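Predicted protein (Acinetobacter sp. RUH2624, PDB 4MEA) probably hydrolyses epoxides to diols, as a secreted Cif-type epoxide hydrolase of the alpha/beta hydrolase fold linked to virulence. Local coordinates at residues A32-L37 and M73-M78; P160-A165 and R251-L256. One frame throughout, in Å; residues are numbered along the deposited sequence. Where two conformers were deposited one is given.

Contact 1: A32-L37 and M73-M78; sequences AYAKGL and MWEPVM
Glu75 lays its aliphatic stem against Leu37 and carries its carboxylate on to the backbone of Ala34. The CG of Glu75 lies 3.9 Å from CD1 of Leu37, and the two side chains cross at a slant. Glu75 has its CG opposite the backbone N (chi1 -168°) and is stretched out beyond it, which takes the carboxylate straight out from the helix to the neighbouring loop. There Ala34 N donates to Glu75 OE2 over 2.8 Å. The donor sits nearly on the extension of the C-O bond of Glu75. The N-H is less well aimed, with an angle of 134° at the hydrogen. The methyl of Ala34 rests beside the same oxygen, with CB 3.4 Å from Glu75 OE2. The other oxygen, Glu75 OE1, forms a salt bridge with Lys72. That lysine also donates to Ala32 O, so it bonds to both sides of the contact.

The core is an alpha/beta hydrolase sheet. Residues 32-37 form the loop that leads into its edge strand 37-44, and Glu75 and Met78 lie on helix 75-81. The loop turns just before the strand in a type II beta turn from Ala34 to Leu37, closed by Leu37 N to Ala34 O at 3.0 Å. Gly36 takes the positive phi (108°) of this turn. The turn brings Leu37 round to the helix, where its CD2 meets the methyl CE of Met78 at 4.2 Å. This is a loose apolar touch. Both side chains also rest on Val52 of strand 47-54, and Leu37 reaches Met82 as well.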
loop_
_atom_site.group_PDB
_atom_site.type_symbol
_atom_site.label_atom_id
_atom_site.label_comp_id
_atom_site.label_asym_id
_atom_site.label_seq_id
_atom_site.Cartn_x
_atom_site.Cartn_y
_atom_site.Cartn_z
ATOM N N ALA A 32 19.127 0.101 25.804
ATOM C CA ALA A 32 19.258 0.948 26.986
ATOM C C ALA A 32 18.091 0.745 27.942
ATOM O O ALA A 32 16.937 0.953 27.576
ATOM C CB ALA A 32 19.370 2.419 26.591
ATOM N N TYR A 33 18.392 0.325 29.165
ATOM C CA TYR A 33 17.387 0.075 30.200
ATOM C C TYR A 33 17.688 0.951 31.425
ATOM O O TYR A 33 18.814 0.926 31.908
ATOM C CB TYR A 33 17.431 -1.409 30.601
ATOM C CG TYR A 33 17.760 -2.346 29.449
ATOM C CD1 TYR A 33 16.794 -2.683 28.506
ATOM C CD2 TYR A 33 19.034 -2.887 29.300
ATOM C CE1 TYR A 33 17.084 -3.527 27.441
ATOM C CE2 TYR A 33 19.333 -3.739 28.235
ATOM C CZ TYR A 33 18.348 -4.052 27.312
ATOM O OH TYR A 33 18.619 -4.882 26.249
ATOM N N ALA A 34 16.702 1.684 31.937
ATOM C CA ALA A 34 16.940 2.566 33.079
ATOM C C ALA A 34 17.161 1.797 34.383
ATOM O O ALA A 34 16.766 0.633 34.506
ATOM C CB ALA A 34 15.800 3.565 33.228
ATOM N N LYS A 35 17.806 2.447 35.350
ATOM C CA LYS A 35 18.044 1.825 36.651
ATOM C C LYS A 35 16.715 1.343 37.228
ATOM O O LYS A 35 15.719 2.076 37.215
ATOM C CB LYS A 35 18.698 2.811 37.624
ATOM C CG LYS A 35 19.037 2.193 38.976
ATOM C CD LYS A 35 19.285 3.251 40.038
ATOM C CE LYS A 35 17.994 3.960 40.423
ATOM N NZ LYS A 35 18.207 4.931 41.534
ATOM N N GLY A 36 16.703 0.109 37.720
ATOM C CA GLY A 36 15.482 -0.503 38.216
ATOM C C GLY A 36 14.993 -1.594 37.281
ATOM O O GLY A 36 14.245 -2.481 37.681
ATOM N N LEU A 37 15.436 -1.534 36.030
ATOM C CA LEU A 37 14.977 -2.468 35.008
ATOM C C LEU A 37 16.065 -3.479 34.670
ATOM O O LEU A 37 17.255 -3.157 34.668
ATOM C CB LEU A 37 14.542 -1.707 33.747
ATOM C CG LEU A 37 13.421 -0.691 33.985
ATOM C CD1 LEU A 37 13.017 0.054 32.699
ATOM C CD2 LEU A 37 12.221 -1.386 34.604
ATOM N N MET A 73 9.349 1.112 23.955
ATOM C CA MET A 73 8.293 2.116 23.866
ATOM C C MET A 73 7.601 2.282 25.210
ATOM O O MET A 73 7.009 3.317 25.486
ATOM C CB MET A 73 7.265 1.770 22.777
ATOM C CG MET A 73 6.374 0.549 23.077
ATOM S SD MET A 73 4.870 0.565 22.047
ATOM C CE MET A 73 3.859 1.784 22.892
ATOM N N TRP A 74 7.697 1.262 26.054
ATOM C CA TRP A 74 6.990 1.275 27.330
ATOM C C TRP A 74 7.801 1.850 28.502
ATOM O O TRP A 74 7.250 2.111 29.566
ATOM C CB TRP A 74 6.522 -0.137 27.674
ATOM C CG TRP A 74 5.635 -0.764 26.627
ATOM C CD1 TRP A 74 5.947 -1.820 25.811
ATOM C CD2 TRP A 74 4.295 -0.382 26.294
ATOM N NE1 TRP A 74 4.879 -2.114 24.986
ATOM C CE2 TRP A 74 3.852 -1.249 25.268
ATOM C CE3 TRP A 74 3.423 0.604 26.765
ATOM C CZ2 TRP A 74 2.574 -1.152 24.703
ATOM C CZ3 TRP A 74 2.152 0.693 26.206
ATOM C CH2 TRP A 74 1.742 -0.177 25.186
ATOM N N GLU A 75 9.097 2.066 28.300
ATOM C CA GLU A 75 10.000 2.399 29.410
ATOM C C GLU A 75 9.498 3.490 30.375
ATOM O O GLU A 75 9.540 3.307 31.594
ATOM C CB GLU A 75 11.411 2.728 28.904
ATOM C CG GLU A 75 12.464 2.788 30.018
ATOM C CD GLU A 75 13.856 3.122 29.514
ATOM O OE1 GLU A 75 13.975 3.862 28.517
ATOM O OE2 GLU A 75 14.840 2.625 30.109
ATOM N N PRO A 76 9.032 4.630 29.846
ATOM C CA PRO A 76 8.615 5.672 30.794
ATOM C C PRO A 76 7.419 5.257 31.656
ATOM O O PRO A 76 7.354 5.644 32.823
ATOM C CB PRO A 76 8.278 6.873 29.895
ATOM C CG PRO A 76 8.181 6.331 28.513
ATOM C CD PRO A 76 9.033 5.104 28.452
ATOM N N VAL A 77 6.503 4.467 31.099
ATOM C CA VAL A 77 5.364 3.960 31.865
ATOM C C VAL A 77 5.819 2.928 32.887
ATOM O O VAL A 77 5.334 2.903 34.022
ATOM C CB VAL A 77 4.299 3.308 30.953
ATOM C CG1 VAL A 77 3.109 2.817 31.780
ATOM C CG2 VAL A 77 3.848 4.288 29.874
ATOM N N MET A 78 6.753 2.075 32.474
ATOM C CA MET A 78 7.320 1.067 33.357
ATOM C C MET A 78 7.955 1.726 34.573
ATOM O O MET A 78 7.751 1.287 35.703
ATOM C CB MET A 78 8.361 0.239 32.608
ATOM C CG MET A 78 7.774 -0.665 31.538
ATOM S SD MET A 78 9.045 -1.462 30.547
ATOM C CE MET A 78 9.622 -2.803 31.602
#

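Contact 2: P160-A165 and R251-L256; sequences PIPDRA and RQNEAL
Asn253 and Glu254, adjacent on one helix, each bond to the backbone of the 160-165 loop. Asn253 uses its amide as a donor. Its ND2 donates a hydrogen bond to Pro162 O over 3.1 Å, with a nearly straight N-H angle of 164°. The carbonyl oxygen lies almost in the amide plane of Asn253, while the nitrogen is tilted a little from the plane of that carbonyl. Asn253 CG lies beside its own backbone N (chi1 -70°), which turns the amide toward the loop. Apolar groups flank the amide nitrogen: Ile161 CG2 and Pro162 CB each stand 3.7 Å from Asn253 ND2.

Glu254 works as an acceptor. Its chain bends at chi2 and brings OE2 to the backbone amide of Arg164, with Arg164 N 2.8 Å from Glu254 OE2. The donor approaches on the anti side and out of the carboxylate plane. Glu254 OE2 takes a second partner, Arg287 NH1, in a salt bridge. Asp163 OD2 shares that same guanidinium nitrogen. Glu254 OE1 is hydrogen-bonded elsewhere in the structure. The other oxygen of Asp163, OD1, accepts from Ala165 N at 3.0 Å, met from above the carboxylate plane. This makes an Asx turn, with Asp163 just ahead of the 3-10 segment at 164-165. Ile161 N donates to Glu283 OE1.

The loop follows strand 151-157 of the alpha/beta hydrolase core, and the contact fixes it to helix 246-258. Two carboxylates come close here, with Asp163 OD2 4.1 Å from Glu254 OE2, and Glu283 probably adds another negative charge beside Asp163. These groups would repel each other if all were charged. The shared Arg287 probably eases that repulsion, so a charge from helix 279-288 probably adds to the contact's own two side-chain-to-backbone bonds.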
loop_
_atom_site.group_PDB
_atom_site.type_symbol
_atom_site.label_atom_id
_atom_site.label_comp_id
_atom_site.label_asym_id
_atom_site.label_seq_id
_atom_site.Cartn_x
_atom_site.Cartn_y
_atom_site.Cartn_z
ATOM N N PRO A 160 -6.255 -1.398 15.134
ATOM C CA PRO A 160 -7.378 -2.332 15.182
ATOM C C PRO A 160 -6.897 -3.721 15.592
ATOM O O PRO A 160 -5.748 -4.083 15.332
ATOM C CB PRO A 160 -7.879 -2.352 13.733
ATOM C CG PRO A 160 -6.697 -1.945 12.914
ATOM C CD PRO A 160 -5.967 -0.942 13.759
ATOM N N ILE A 161 -7.770 -4.464 16.261
ATOM C CA ILE A 161 -7.581 -5.888 16.471
ATOM C C ILE A 161 -8.041 -6.540 15.170
ATOM O O ILE A 161 -9.085 -6.176 14.632
ATOM C CB ILE A 161 -8.461 -6.387 17.646
ATOM C CG1 ILE A 161 -8.049 -5.697 18.951
ATOM C CG2 ILE A 161 -8.388 -7.907 17.782
ATOM C CD1 ILE A 161 -9.121 -5.713 20.044
ATOM N N PRO A 162 -7.253 -7.481 14.637
ATOM C CA PRO A 162 -7.670 -8.156 13.405
ATOM C C PRO A 162 -9.101 -8.696 13.466
ATOM O O PRO A 162 -9.461 -9.434 14.378
ATOM C CB PRO A 162 -6.672 -9.312 13.297
ATOM C CG PRO A 162 -5.418 -8.736 13.891
ATOM C CD PRO A 162 -5.902 -7.893 15.062
ATOM N N ASP A 163 -9.913 -8.300 12.496
ATOM C CA ASP A 163 -11.243 -8.866 12.328
ATOM C C ASP A 163 -11.640 -8.660 10.872
ATOM O O ASP A 163 -10.797 -8.275 10.056
ATOM C CB ASP A 163 -12.270 -8.297 13.339
ATOM C CG ASP A 163 -12.814 -6.917 12.950
ATOM O OD1 ASP A 163 -12.194 -6.216 12.135
ATOM O OD2 ASP A 163 -13.874 -6.525 13.486
ATOM N N ARG A 164 -12.900 -8.935 10.543
ATOM C CA ARG A 164 -13.354 -8.928 9.153
ATOM C C ARG A 164 -13.145 -7.557 8.515
ATOM O O ARG A 164 -12.994 -7.444 7.294
ATOM C CB ARG A 164 -14.838 -9.310 9.082
ATOM C CG ARG A 164 -15.729 -8.279 9.744
ATOM C CD ARG A 164 -17.138 -8.774 10.024
ATOM N NE ARG A 164 -17.932 -7.708 10.636
ATOM C CZ ARG A 164 -19.137 -7.877 11.165
ATOM N NH1 ARG A 164 -19.697 -9.080 11.161
ATOM N NH2 ARG A 164 -19.777 -6.842 11.705
ATOM N N ALA A 165 -13.143 -6.513 9.339
ATOM C CA ALA A 165 -13.002 -5.151 8.825
ATOM C C ALA A 165 -11.598 -4.881 8.263
ATOM O O ALA A 165 -11.389 -3.937 7.497
ATOM C CB ALA A 165 -13.368 -4.130 9.898
ATOM N N ARG A 251 -9.416 -14.840 10.826
ATOM C CA ARG A 251 -10.244 -16.030 10.954
ATOM C C ARG A 251 -10.255 -16.494 12.404
ATOM O O ARG A 251 -11.293 -16.874 12.947
ATOM C CB ARG A 251 -9.718 -17.146 10.046
ATOM C CG ARG A 251 -10.241 -18.536 10.408
ATOM C CD ARG A 251 -10.522 -19.365 9.168
ATOM N NE ARG A 251 -10.771 -20.771 9.468
ATOM C CZ ARG A 251 -11.870 -21.238 10.057
ATOM N NH1 ARG A 251 -12.835 -20.406 10.440
ATOM N NH2 ARG A 251 -12.000 -22.542 10.273
ATOM N N GLN A 252 -9.090 -16.448 13.037
ATOM C CA GLN A 252 -8.977 -16.914 14.406
ATOM C C GLN A 252 -9.788 -16.057 15.363
ATOM O O GLN A 252 -10.482 -16.585 16.230
ATOM C CB GLN A 252 -7.511 -16.964 14.831
ATOM C CG GLN A 252 -6.722 -18.027 14.082
ATOM C CD GLN A 252 -5.230 -17.837 14.220
ATOM O OE1 GLN A 252 -4.770 -16.865 14.826
ATOM N NE2 GLN A 252 -4.458 -18.777 13.672
ATOM N N ASN A 253 -9.698 -14.737 15.215
ATOM C CA ASN A 253 -10.427 -13.852 16.108
ATOM C C ASN A 253 -11.927 -13.892 15.856
ATOM O O ASN A 253 -12.726 -13.823 16.789
ATOM C CB ASN A 253 -9.895 -12.408 16.029
ATOM C CG ASN A 253 -8.507 -12.269 16.650
ATOM O OD1 ASN A 253 -8.087 -13.113 17.450
ATOM N ND2 ASN A 253 -7.787 -11.212 16.277
ATOM N N GLU A 254 -12.312 -13.983 14.590
ATOM C CA GLU A 254 -13.726 -14.074 14.252
ATOM C C GLU A 254 -14.332 -15.342 14.858
ATOM O O GLU A 254 -15.478 -15.344 15.318
ATOM C CB GLU A 254 -13.912 -14.064 12.728
ATOM C CG GLU A 254 -13.648 -12.700 12.085
ATOM C CD GLU A 254 -14.726 -11.670 12.411
ATOM O OE1 GLU A 254 -15.877 -12.069 12.685
ATOM O OE2 GLU A 254 -14.428 -10.458 12.387
ATOM N N ALA A 255 -13.555 -16.419 14.859
ATOM C CA ALA A 255 -14.016 -17.679 15.439
ATOM C C ALA A 255 -14.230 -17.532 16.948
ATOM O O ALA A 255 -15.214 -18.020 17.494
ATOM C CB ALA A 255 -13.028 -18.811 15.132
ATOM N N LEU A 256 -13.305 -16.853 17.619
ATOM C CA LEU A 256 -13.452 -16.586 19.044
ATOM C C LEU A 256 -14.682 -15.727 19.311
ATOM O O LEU A 256 -15.465 -16.021 20.208
ATOM C CB LEU A 256 -12.194 -15.911 19.612
ATOM C CG LEU A 256 -10.932 -16.788 19.669
ATOM C CD1 LEU A 256 -9.687 -15.939 19.875
ATOM C CD2 LEU A 256 -11.056 -17.840 20.763
#

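From the N terminus, the chain passes helix 13-25 and enters the loop at 32-37. It then runs through strands 37-44, 47-54 and 61-64 to helix 75-81, where contact 1 closes a loop of 35 residues. The two contacts follow in series, with no nesting or crossing. Contact 2 opens after strand 151-157 and closes at helix 246-258, across 85 residues that are largely helical. Contact 1 ties the approach to one edge strand of the sheet to the first helix after strand 61-64. Contact 2 ties the exit of an inner strand to a later helix. Their centres lie 32 Å apart, on opposite sides of the chain's centre.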